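Local coordinates for protein ArCE4A (Arthrobacter sp. AW19M34-1, PDB 5LFZ) that probably removes acetyl groups from polysaccharides as a metal-dependent carbohydrate esterase of family 4 (CE4), at residues A[33-37]-A[61-65]; A[147-153]-A[175-179]; A[86-90]-A[121-127]; A[115-121]-A[136-141]. All blocks are in the same frame, centred on the assembly; numbering follows the deposited sequence.

Interaction 1. Residues A[33-37]-A[61-65]. With NI (nickel (II) ion), chain B.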
# COMPACT_ATOMS: atom_id res chain seq x y z
N ASP A 33 6.35 -0.43 3.53
CA ASP A 33 7.66 -0.28 4.19
C ASP A 33 8.77 0.20 3.25
O ASP A 33 9.92 0.35 3.68
CB ASP A 33 8.14 -1.59 4.84
CG ASP A 33 7.32 -2.02 6.04
OD1 ASP A 33 6.29 -1.40 6.36
OD2 ASP A 33 7.71 -3.03 6.65
N GLY A 34 8.44 0.40 1.98
CA GLY A 34 9.39 0.96 1.04
C GLY A 34 9.41 2.48 1.14
O GLY A 34 8.83 3.05 2.06
N PRO A 35 10.09 3.14 0.19
CA PRO A 35 10.87 2.53 -0.90
C PRO A 35 12.20 1.95 -0.42
O PRO A 35 12.69 2.27 0.67
CB PRO A 35 11.10 3.71 -1.84
CG PRO A 35 11.05 4.91 -0.95
CD PRO A 35 10.06 4.61 0.11
N GLY A 36 12.78 1.09 -1.24
CA GLY A 36 14.07 0.50 -0.94
C GLY A 36 14.74 0.03 -2.21
O GLY A 36 14.33 0.42 -3.31
N GLU A 37 15.74 -0.82 -2.06
CA GLU A 37 16.59 -1.23 -3.18
C GLU A 37 15.86 -2.11 -4.20
O GLU A 37 16.35 -2.30 -5.31
CB GLU A 37 17.81 -1.97 -2.66
CG GLU A 37 17.47 -3.27 -1.96
CD GLU A 37 18.61 -3.83 -1.15
OE1 GLU A 37 19.50 -4.47 -1.74
OE2 GLU A 37 18.62 -3.61 0.08
N ASN A 61 12.32 6.61 4.63
CA ASN A 61 12.87 6.00 3.41
C ASN A 61 12.67 6.90 2.20
O ASN A 61 13.42 6.84 1.24
CB ASN A 61 12.22 4.64 3.13
CG ASN A 61 12.69 3.55 4.07
OD1 ASN A 61 13.68 3.71 4.79
ND2 ASN A 61 11.98 2.42 4.06
N VAL A 62 11.63 7.74 2.27
CA VAL A 62 11.22 8.57 1.15
C VAL A 62 12.28 9.61 0.80
O VAL A 62 12.52 9.89 -0.38
CB VAL A 62 9.88 9.26 1.45
CG1 VAL A 62 9.59 10.37 0.44
CG2 VAL A 62 8.75 8.23 1.46
N LYS A 63 12.91 10.17 1.83
CA LYS A 63 14.00 11.13 1.68
C LYS A 63 15.06 10.67 0.68
O LYS A 63 15.56 11.46 -0.12
CB LYS A 63 14.67 11.39 3.03
CG LYS A 63 13.70 11.69 4.15
CD LYS A 63 13.56 13.18 4.34
CE LYS A 63 12.56 13.50 5.44
NZ LYS A 63 12.01 14.87 5.28
N LYS A 64 15.38 9.38 0.74
CA LYS A 64 16.44 8.79 -0.08
C LYS A 64 15.97 8.44 -1.49
O LYS A 64 16.80 8.19 -2.37
CB LYS A 64 16.98 7.53 0.60
CG LYS A 64 17.53 7.76 2.00
CD LYS A 64 18.04 6.46 2.61
CE LYS A 64 16.91 5.46 2.79
NZ LYS A 64 17.36 4.23 3.50
N TYR A 65 14.66 8.42 -1.70
CA TYR A 65 14.12 7.92 -2.97
C TYR A 65 13.15 8.85 -3.70
O TYR A 65 12.06 8.41 -4.07
CB TYR A 65 13.40 6.60 -2.72
CG TYR A 65 14.31 5.42 -2.52
CD1 TYR A 65 14.80 5.11 -1.26
CD2 TYR A 65 14.68 4.63 -3.59
CE1 TYR A 65 15.64 4.03 -1.08
CE2 TYR A 65 15.51 3.55 -3.42
CZ TYR A 65 15.99 3.25 -2.16
OH TYR A 65 16.82 2.17 -2.00
NI NI B . 4.94 -1.90 7.84
O HOH W 1 5.92 -3.70 8.25
O HOH W 2 3.67 -3.20 7.15
O HOH W 3 3.45 -2.51 9.25

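Interaction 2. Residues A[147-153]-A[175-179]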
# COMPACT_ATOMS: atom_id res chain seq x y z
N ASP A 147 4.45 -12.29 3.88
CA ASP A 147 5.78 -12.26 3.26
C ASP A 147 6.81 -11.65 4.22
O ASP A 147 8.01 -11.90 4.09
CB ASP A 147 5.76 -11.54 1.90
CG ASP A 147 5.47 -10.04 1.99
OD1 ASP A 147 4.81 -9.57 2.93
OD2 ASP A 147 5.90 -9.34 1.05
N TRP A 148 6.32 -10.92 5.22
CA TRP A 148 7.17 -10.34 6.26
C TRP A 148 7.75 -11.41 7.18
O TRP A 148 8.74 -11.17 7.88
CB TRP A 148 6.37 -9.31 7.07
CG TRP A 148 5.11 -9.88 7.66
CD1 TRP A 148 3.93 -10.07 7.02
CD2 TRP A 148 4.92 -10.32 9.01
NE1 TRP A 148 3.00 -10.61 7.88
CE2 TRP A 148 3.59 -10.78 9.11
CE3 TRP A 148 5.73 -10.38 10.14
CZ2 TRP A 148 3.05 -11.28 10.29
CZ3 TRP A 148 5.20 -10.88 11.32
CH2 TRP A 148 3.88 -11.32 11.39
N LYS A 149 7.14 -12.60 7.20
CA LYS A 149 7.67 -13.71 7.99
C LYS A 149 8.48 -14.70 7.16
O LYS A 149 9.57 -15.10 7.58
CB LYS A 149 6.56 -14.48 8.71
CG LYS A 149 6.03 -13.80 9.95
N HIS A 150 7.95 -15.12 6.02
CA HIS A 150 8.58 -16.23 5.30
C HIS A 150 9.49 -15.80 4.16
O HIS A 150 10.34 -16.57 3.73
CB HIS A 150 7.53 -17.21 4.78
CG HIS A 150 6.43 -16.58 3.97
ND1 HIS A 150 6.65 -16.01 2.74
CD2 HIS A 150 5.10 -16.47 4.21
CE1 HIS A 150 5.51 -15.56 2.26
NE2 HIS A 150 4.55 -15.82 3.13
N HIS A 151 9.32 -14.57 3.67
CA HIS A 151 10.14 -14.04 2.57
C HIS A 151 10.21 -14.99 1.39
O HIS A 151 11.26 -15.11 0.75
CB HIS A 151 11.56 -13.74 3.06
CG HIS A 151 11.61 -12.88 4.28
ND1 HIS A 151 11.53 -11.50 4.23
CD2 HIS A 151 11.75 -13.20 5.59
CE1 HIS A 151 11.61 -11.01 5.45
NE2 HIS A 151 11.74 -12.02 6.30
N ASP A 152 9.11 -15.68 1.10
CA ASP A 152 9.08 -16.69 0.05
C ASP A 152 8.15 -16.25 -1.06
O ASP A 152 6.95 -16.07 -0.84
CB ASP A 152 8.64 -18.04 0.62
CG ASP A 152 8.67 -19.15 -0.42
OD1 ASP A 152 7.61 -19.50 -0.96
OD2 ASP A 152 9.77 -19.66 -0.69
N PRO A 153 8.68 -16.09 -2.28
CA PRO A 153 7.86 -15.55 -3.37
C PRO A 153 6.68 -16.45 -3.74
O PRO A 153 5.60 -15.94 -3.99
CB PRO A 153 8.85 -15.42 -4.53
CG PRO A 153 9.99 -16.31 -4.19
CD PRO A 153 10.08 -16.33 -2.69
N ILE A 175 10.35 -4.81 0.94
CA ILE A 175 11.55 -4.78 1.77
C ILE A 175 12.54 -5.86 1.36
O ILE A 175 13.64 -5.93 1.87
CB ILE A 175 11.25 -4.98 3.27
CG1 ILE A 175 10.52 -6.30 3.52
CG2 ILE A 175 10.43 -3.85 3.79
CD1 ILE A 175 10.41 -6.70 4.99
N HIS A 176 12.12 -6.70 0.43
CA HIS A 176 12.83 -7.95 0.21
C HIS A 176 12.65 -8.45 -1.22
O HIS A 176 11.67 -8.10 -1.88
CB HIS A 176 12.38 -8.96 1.28
CG HIS A 176 10.90 -9.20 1.31
ND1 HIS A 176 10.34 -10.45 1.21
CD2 HIS A 176 9.87 -8.33 1.29
CE1 HIS A 176 9.02 -10.34 1.24
NE2 HIS A 176 8.71 -9.06 1.27
N GLU A 177 13.62 -9.23 -1.69
CA GLU A 177 13.65 -9.69 -3.07
C GLU A 177 12.43 -10.52 -3.44
O GLU A 177 12.02 -10.54 -4.60
CB GLU A 177 14.92 -10.50 -3.34
CG GLU A 177 15.03 -10.99 -4.77
CD GLU A 177 16.37 -10.73 -5.39
OE1 GLU A 177 17.09 -11.71 -5.69
OE2 GLU A 177 16.72 -9.54 -5.58
N SER A 178 11.84 -11.21 -2.47
CA SER A 178 10.77 -12.13 -2.80
C SER A 178 9.55 -11.43 -3.39
O SER A 178 8.85 -12.00 -4.20
CB SER A 178 10.37 -12.98 -1.59
OG SER A 178 10.01 -12.19 -0.48
N SER A 179 9.32 -10.17 -3.03
CA SER A 179 8.23 -9.43 -3.65
C SER A 179 8.48 -9.17 -5.14
O SER A 179 7.56 -9.26 -5.96
CB SER A 179 8.00 -8.11 -2.92
OG SER A 179 7.54 -8.38 -1.61

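Interaction 3. Residues A[86-90]-A[121-127]. With NI (nickel (II) ion), chain B.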
# COMPACT_ATOMS: atom_id res chain seq x y z
N HIS A 86 7.86 4.04 11.25
CA HIS A 86 7.20 2.75 11.46
C HIS A 86 6.91 2.43 12.92
O HIS A 86 7.06 1.29 13.36
CB HIS A 86 8.02 1.61 10.84
CG HIS A 86 7.19 0.42 10.44
ND1 HIS A 86 6.88 -0.60 11.32
CD2 HIS A 86 6.59 0.10 9.27
CE1 HIS A 86 6.13 -1.50 10.70
NE2 HIS A 86 5.95 -1.10 9.45
N LYS A 87 6.50 3.44 13.68
CA LYS A 87 6.11 3.21 15.06
C LYS A 87 4.61 2.89 15.14
O LYS A 87 3.80 3.43 14.39
CB LYS A 87 6.45 4.42 15.93
CG LYS A 87 7.95 4.63 16.10
CD LYS A 87 8.29 5.92 16.84
CE LYS A 87 9.80 6.13 16.87
NZ LYS A 87 10.20 7.35 17.62
N ASP A 88 4.27 1.97 16.04
CA ASP A 88 2.88 1.70 16.40
C ASP A 88 2.28 3.01 16.92
O ASP A 88 2.71 3.53 17.94
CB ASP A 88 2.84 0.60 17.47
CG ASP A 88 1.43 0.22 17.92
OD1 ASP A 88 0.48 1.02 17.77
OD2 ASP A 88 1.29 -0.90 18.47
N ILE A 89 1.28 3.55 16.21
CA ILE A 89 0.76 4.87 16.54
C ILE A 89 0.04 4.87 17.88
O ILE A 89 -0.12 5.92 18.50
CB ILE A 89 -0.20 5.42 15.47
CG1 ILE A 89 -1.51 4.64 15.45
CG2 ILE A 89 0.46 5.43 14.09
CD1 ILE A 89 -2.55 5.20 14.52
N THR A 90 -0.39 3.69 18.34
CA THR A 90 -1.12 3.62 19.61
C THR A 90 -0.17 3.75 20.79
O THR A 90 -0.60 3.86 21.93
CB THR A 90 -1.92 2.31 19.74
OG1 THR A 90 -1.03 1.21 19.93
CG2 THR A 90 -2.78 2.07 18.51
N PRO A 121 -1.71 2.12 9.15
CA PRO A 121 -0.98 2.17 10.42
C PRO A 121 -0.04 0.98 10.54
O PRO A 121 -0.44 -0.14 10.23
CB PRO A 121 -2.09 2.11 11.47
CG PRO A 121 -3.18 1.35 10.80
CD PRO A 121 -3.12 1.73 9.33
N PRO A 122 1.21 1.22 10.97
CA PRO A 122 2.17 0.13 11.20
C PRO A 122 1.59 -0.99 12.06
O PRO A 122 0.92 -0.72 13.05
CB PRO A 122 3.32 0.83 11.92
CG PRO A 122 3.29 2.21 11.36
CD PRO A 122 1.82 2.54 11.18
N TYR A 123 1.84 -2.24 11.64
CA TYR A 123 1.39 -3.43 12.36
C TYR A 123 -0.13 -3.55 12.40
O TYR A 123 -0.67 -4.41 13.08
CB TYR A 123 1.96 -3.46 13.79
CG TYR A 123 3.44 -3.12 13.83
CD1 TYR A 123 4.39 -4.03 13.41
CD2 TYR A 123 3.87 -1.88 14.28
CE1 TYR A 123 5.74 -3.72 13.43
CE2 TYR A 123 5.22 -1.56 14.31
CZ TYR A 123 6.15 -2.48 13.88
OH TYR A 123 7.49 -2.16 13.91
N GLY A 124 -0.81 -2.68 11.66
CA GLY A 124 -2.27 -2.65 11.66
C GLY A 124 -2.86 -2.09 12.94
O GLY A 124 -4.07 -2.15 13.15
N ALA A 125 -2.00 -1.54 13.79
CA ALA A 125 -2.42 -1.10 15.12
C ALA A 125 -3.04 0.28 15.06
O ALA A 125 -2.42 1.23 14.58
CB ALA A 125 -1.23 -1.11 16.07
N HIS A 126 -4.27 0.39 15.56
CA HIS A 126 -4.99 1.66 15.58
C HIS A 126 -6.11 1.61 16.61
O HIS A 126 -6.33 0.59 17.26
CB HIS A 126 -5.55 1.97 14.19
CG HIS A 126 -6.70 1.10 13.79
ND1 HIS A 126 -8.00 1.54 13.81
CD2 HIS A 126 -6.74 -0.19 13.39
CE1 HIS A 126 -8.80 0.55 13.43
NE2 HIS A 126 -8.06 -0.51 13.17
N GLY A 127 -6.81 2.73 16.77
CA GLY A 127 -7.91 2.81 17.72
C GLY A 127 -8.60 4.14 17.55
O GLY A 127 -7.96 5.13 17.21
NI NI B . 4.94 -1.90 7.84
O HOH W 4 8.29 -0.42 15.82
O HOH W 5 0.16 1.82 14.10
O HOH W 3 3.45 -2.51 9.25
O HOH W 2 3.67 -3.20 7.15
O HOH W 1 5.92 -3.70 8.25

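Interaction 4. Residues A[115-121]-A[136-141]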
# COMPACT_ATOMS: atom_id res chain seq x y z
N LYS A 115 0.36 14.85 -2.21
CA LYS A 115 0.02 14.52 -0.84
C LYS A 115 -0.68 13.17 -0.84
O LYS A 115 -1.54 12.92 -1.69
CB LYS A 115 -0.88 15.61 -0.23
CG LYS A 115 -1.09 15.50 1.27
CD LYS A 115 -2.08 16.55 1.75
CE LYS A 115 -1.60 17.97 1.44
NZ LYS A 115 -0.80 18.56 2.56
N PRO A 116 -0.32 12.26 0.09
CA PRO A 116 -1.05 11.00 0.15
C PRO A 116 -2.49 11.25 0.56
O PRO A 116 -2.79 12.28 1.17
CB PRO A 116 -0.30 10.21 1.23
CG PRO A 116 0.26 11.27 2.11
CD PRO A 116 0.67 12.38 1.18
N GLN A 117 -3.39 10.34 0.21
CA GLN A 117 -4.79 10.51 0.54
C GLN A 117 -5.27 9.39 1.44
O GLN A 117 -6.44 9.34 1.80
CB GLN A 117 -5.64 10.58 -0.74
CG GLN A 117 -5.20 11.68 -1.69
CD GLN A 117 -5.84 11.54 -3.06
OE1 GLN A 117 -6.34 10.48 -3.42
NE2 GLN A 117 -5.81 12.63 -3.83
N ILE A 118 -4.35 8.50 1.78
CA ILE A 118 -4.64 7.34 2.62
C ILE A 118 -3.44 7.04 3.51
O ILE A 118 -2.31 7.39 3.18
CB ILE A 118 -4.96 6.08 1.76
CG1 ILE A 118 -3.81 5.82 0.78
CG2 ILE A 118 -6.26 6.27 1.00
CD1 ILE A 118 -4.06 4.65 -0.17
N LEU A 119 -3.69 6.39 4.65
CA LEU A 119 -2.62 6.00 5.56
C LEU A 119 -2.87 4.59 6.06
O LEU A 119 -4.00 4.22 6.33
CB LEU A 119 -2.53 6.98 6.75
CG LEU A 119 -1.43 6.76 7.81
CD1 LEU A 119 -0.95 8.09 8.38
CD2 LEU A 119 -1.90 5.83 8.94
N ARG A 120 -1.80 3.80 6.16
CA ARG A 120 -1.88 2.47 6.74
C ARG A 120 -1.07 2.47 8.03
O ARG A 120 0.11 2.81 8.02
CB ARG A 120 -1.36 1.41 5.77
CG ARG A 120 -1.28 0.03 6.38
CD ARG A 120 -0.95 -1.01 5.33
NE ARG A 120 -2.10 -1.37 4.51
CZ ARG A 120 -1.99 -2.01 3.35
NH1 ARG A 120 -0.78 -2.31 2.89
NH2 ARG A 120 -3.07 -2.33 2.64
N PRO A 121 -1.71 2.12 9.15
CA PRO A 121 -0.98 2.17 10.42
C PRO A 121 -0.04 0.98 10.54
O PRO A 121 -0.44 -0.14 10.23
CB PRO A 121 -2.09 2.11 11.47
CG PRO A 121 -3.18 1.35 10.80
CD PRO A 121 -3.12 1.73 9.33
N TYR A 136 -6.61 11.15 6.98
CA TYR A 136 -6.83 10.27 5.84
C TYR A 136 -7.60 9.02 6.28
O TYR A 136 -7.55 8.65 7.45
CB TYR A 136 -5.50 9.85 5.20
CG TYR A 136 -4.52 10.98 4.98
CD1 TYR A 136 -4.85 12.05 4.17
CD2 TYR A 136 -3.26 10.97 5.59
CE1 TYR A 136 -3.97 13.09 3.96
CE2 TYR A 136 -2.37 12.02 5.38
CZ TYR A 136 -2.73 13.07 4.57
OH TYR A 136 -1.88 14.14 4.35
N PRO A 137 -8.30 8.37 5.34
CA PRO A 137 -8.83 7.05 5.68
C PRO A 137 -7.70 6.11 6.09
O PRO A 137 -6.61 6.19 5.52
CB PRO A 137 -9.49 6.58 4.38
CG PRO A 137 -9.76 7.85 3.60
CD PRO A 137 -8.64 8.77 3.96
N LEU A 138 -7.95 5.26 7.07
CA LEU A 138 -6.98 4.24 7.44
C LEU A 138 -7.24 2.98 6.61
O LEU A 138 -8.33 2.42 6.63
CB LEU A 138 -7.05 3.92 8.94
CG LEU A 138 -6.49 4.97 9.90
CD1 LEU A 138 -7.44 6.15 10.08
CD2 LEU A 138 -6.19 4.34 11.25
N VAL A 139 -6.23 2.55 5.87
CA VAL A 139 -6.41 1.40 4.99
C VAL A 139 -5.63 0.20 5.51
O VAL A 139 -4.40 0.20 5.54
CB VAL A 139 -5.96 1.73 3.55
CG1 VAL A 139 -6.15 0.52 2.64
CG2 VAL A 139 -6.73 2.95 3.03
N LEU A 140 -6.37 -0.82 5.94
CA LEU A 140 -5.76 -2.07 6.37
C LEU A 140 -5.77 -3.05 5.20
O LEU A 140 -5.41 -2.67 4.09
CB LEU A 140 -6.50 -2.65 7.58
CG LEU A 140 -6.31 -1.93 8.92
CD1 LEU A 140 -4.84 -1.62 9.19
CD2 LEU A 140 -7.13 -0.66 9.00
N TRP A 141 -6.18 -4.29 5.45
CA TRP A 141 -6.11 -5.35 4.45
C TRP A 141 -6.96 -6.55 4.87
O TRP A 141 -7.27 -6.71 6.05
CB TRP A 141 -4.65 -5.81 4.26
CG TRP A 141 -4.05 -6.35 5.53
CD1 TRP A 141 -4.08 -7.65 5.98
CD2 TRP A 141 -3.33 -5.61 6.52
NE1 TRP A 141 -3.43 -7.75 7.18
CE2 TRP A 141 -2.96 -6.51 7.54
CE3 TRP A 141 -2.96 -4.26 6.64
CZ2 TRP A 141 -2.24 -6.11 8.66
CZ3 TRP A 141 -2.25 -3.87 7.76
CH2 TRP A 141 -1.89 -4.79 8.75

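Interaction 1. Residues A[33-37]-A[61-65]
Pro35 leans on Asn61 and Tyr65 directly behind the TFDDG signature of the NodB fold, the motif that supplies Asp33 to the nickel site. Asp33 OD1 binds the nickel at 2.1 Å; OD2 accepts a short hydrogen bond from water 1, itself a nickel ligand, and this double hold limits how far the carboxylate can turn. His82, His86 and two more waters complete the shell. One step out, the carbonyl of Asp33 meets the amide of Asn61, with O to ND2 at 2.9 Å. Asn61 suits this place because its CB packs on Pro35 while its polar end still reaches the backbone leading to the metal ligand. The peptide bond before Pro35 is cis, and the proline points toward the 61-65 segment. There Pro35 CG touches Tyr65 CB at 3.4 Å, and Pro35 CB lies over the tyrosine face in a CH-pi contact, 4.1 Å from the centroid. CG of Tyr65 sits beside its own backbone N (chi1 -76°), which lays the ring along the outgoing chain. Pro35 CD meets Val62 CG2 at 4.1 Å, where Leu69 and Val57 also pack. Farther out along the 33-37 chain, Tyr65 OH rests 3.0 Å from Gly36 C.

Interaction 2. Residues A[147-153]-A[175-179]
His176 and Asp147 join the turn after the strand 168-173 to the short helix that carries the Asp-Trp pair, Asp147 and Trp148, of the fourth NodB motif. The imidazole points its edge at the carboxylate: His176 NE2 donates to Asp147 OD2 at 2.8 Å, with a bent N-H...O angle of 138°. OD2 lies in the ring plane, yet NE2 stands well above the carboxylate plane. Asp147 OD2 also accepts from the backbone N of His173, so a buried oxygen has two donors. His176 CG stands between its own backbone N and carbonyl carbon (chi1 57°), a setting that carries the ring across to the aspartate. His151 then turns its edge to the face of His176 in an offset edge-to-face pair, with the planes 84° apart and centroids 5.1 Å apart. Were His176 an alanine, Asp147 OD2 would probably lose this side-chain donor and His151 the ring it turns its edge to. Beyond the rings, the small Ser178 lets the chains close in, its CB 3.5 Å from Pro153 CD and 3.3 Å from His151 O. The bend before Pro153 is held by Asp152 N, which donates to His150 ND1 in the plane of that ring at 3.0 Å.

Interaction 3. Residues A[86-90]-A[121-127]
At the nickel site, two NodB signatures meet: the His-x-x-x-His motif ending at His86 and the Arg-Pro-Pro-Tyr loop, represented here by Pro121, Pro122 and Tyr123. His86 NE2 binds the nickel at 2.1 Å, alongside Asp33, His82 and three waters. With CG anti to its backbone N (chi1 -153°), the imidazole swings in above Pro122, whose CB lies over the ring centre in a CH-pi contact, 3.9 Å from the centroid. The rigid proline offers this flat ring a fixed floor. Tyr123 stands almost perpendicular to it: the ND1-CE1 edge of His86 faces the tyrosine ring, the planes being 88° apart, and ND1 gives a weak hydrogen bond to Tyr123 OH at 3.1 Å. Farther from the metal, Ala125 CB lies 3.2 Å from Asp88 OD1, so close that a methyl suits the place. The same OD1 accepts from Thr90 OG1 (2.6 Å) and from Thr90 N, the latter forming an Asx turn that shapes the 86-90 loop. Water 5 bridges the loops, accepting from Ile89 N and donating to Pro122 O and Ala125 O. The metal bond and the proline beneath the ring, helped by the weak bond to the hydroxyl, limit the rotation of His86. Tyr123 N donates to nickel-bound water 3 at 2.9 Å, an arrangement consistent with this amide steadying a substrate oxygen at the metal, as in related CE4 deacetylases.

Interaction 4. Residues A[115-121]-A[136-141]
A single parallel beta bridge pairs Leu119, in the segment leading to the Arg-Pro-Pro-Tyr motif, with Leu138 of the short strand 138-139. Leu119 N donates to Pro137 O at 3.1 Å, and Leu119 O accepts from Val139 N at 2.8 Å. Arg120 then prolongs the pairing with its side chain. CG is anti to the backbone N (chi1 173°) and the chain bends farther out, so that NE donates to Val139 O (3.0 Å) and NH2 to Leu140 O (2.8 Å). Inside the barrel-like NodB fold, NH1 turns to a salt bridge with Asp32 and a bond to Thr30, while the edge of Trp141 stands over one guanidinium face, its CE3 3.7 Å from NE. The carbonyl O of Arg120 accepts from ND1 of the nickel ligand His82. With a leucine here the salt bridge to Asp32 would be lost, and the carbonyls of Val139 and Leu140 are likely to be left without these two donors. Ile118 CB meets Val139 CG2 at 3.8 Å, and Pro121 CG rests on Leu140 CD1. At the outer end Tyr136 lays one ring face against the Pro116 backbone, and its hydroxyl, hydrogen-bonded to Asp105, touches Lys115 CG at 3.5 Å.

In the fold
Interactions 1 and 3 share the nickel and its three waters, contributing Asp33 and His86 from different loops; both are partly buried and combine metal bonds with proline CH-pi contacts. Interaction 2 holds no metal ligand, though the Ile175 side chain lies about 7 Å from the nickel, and relies on a histidine-carboxylate bond; it meets interaction 1 where Ile175 CG2 packs on Asp33 CB. Interaction 4 is buried, built of backbone bonds, aliphatic groups and one arginine. It shares Pro121 with interaction 3: the chain enters at the exposed Lys115, passes through the core at 118-122 and emerges beside the metal at Tyr123. Even this contact keeps a polar arm, Arg120, about 6 Å from the nickel.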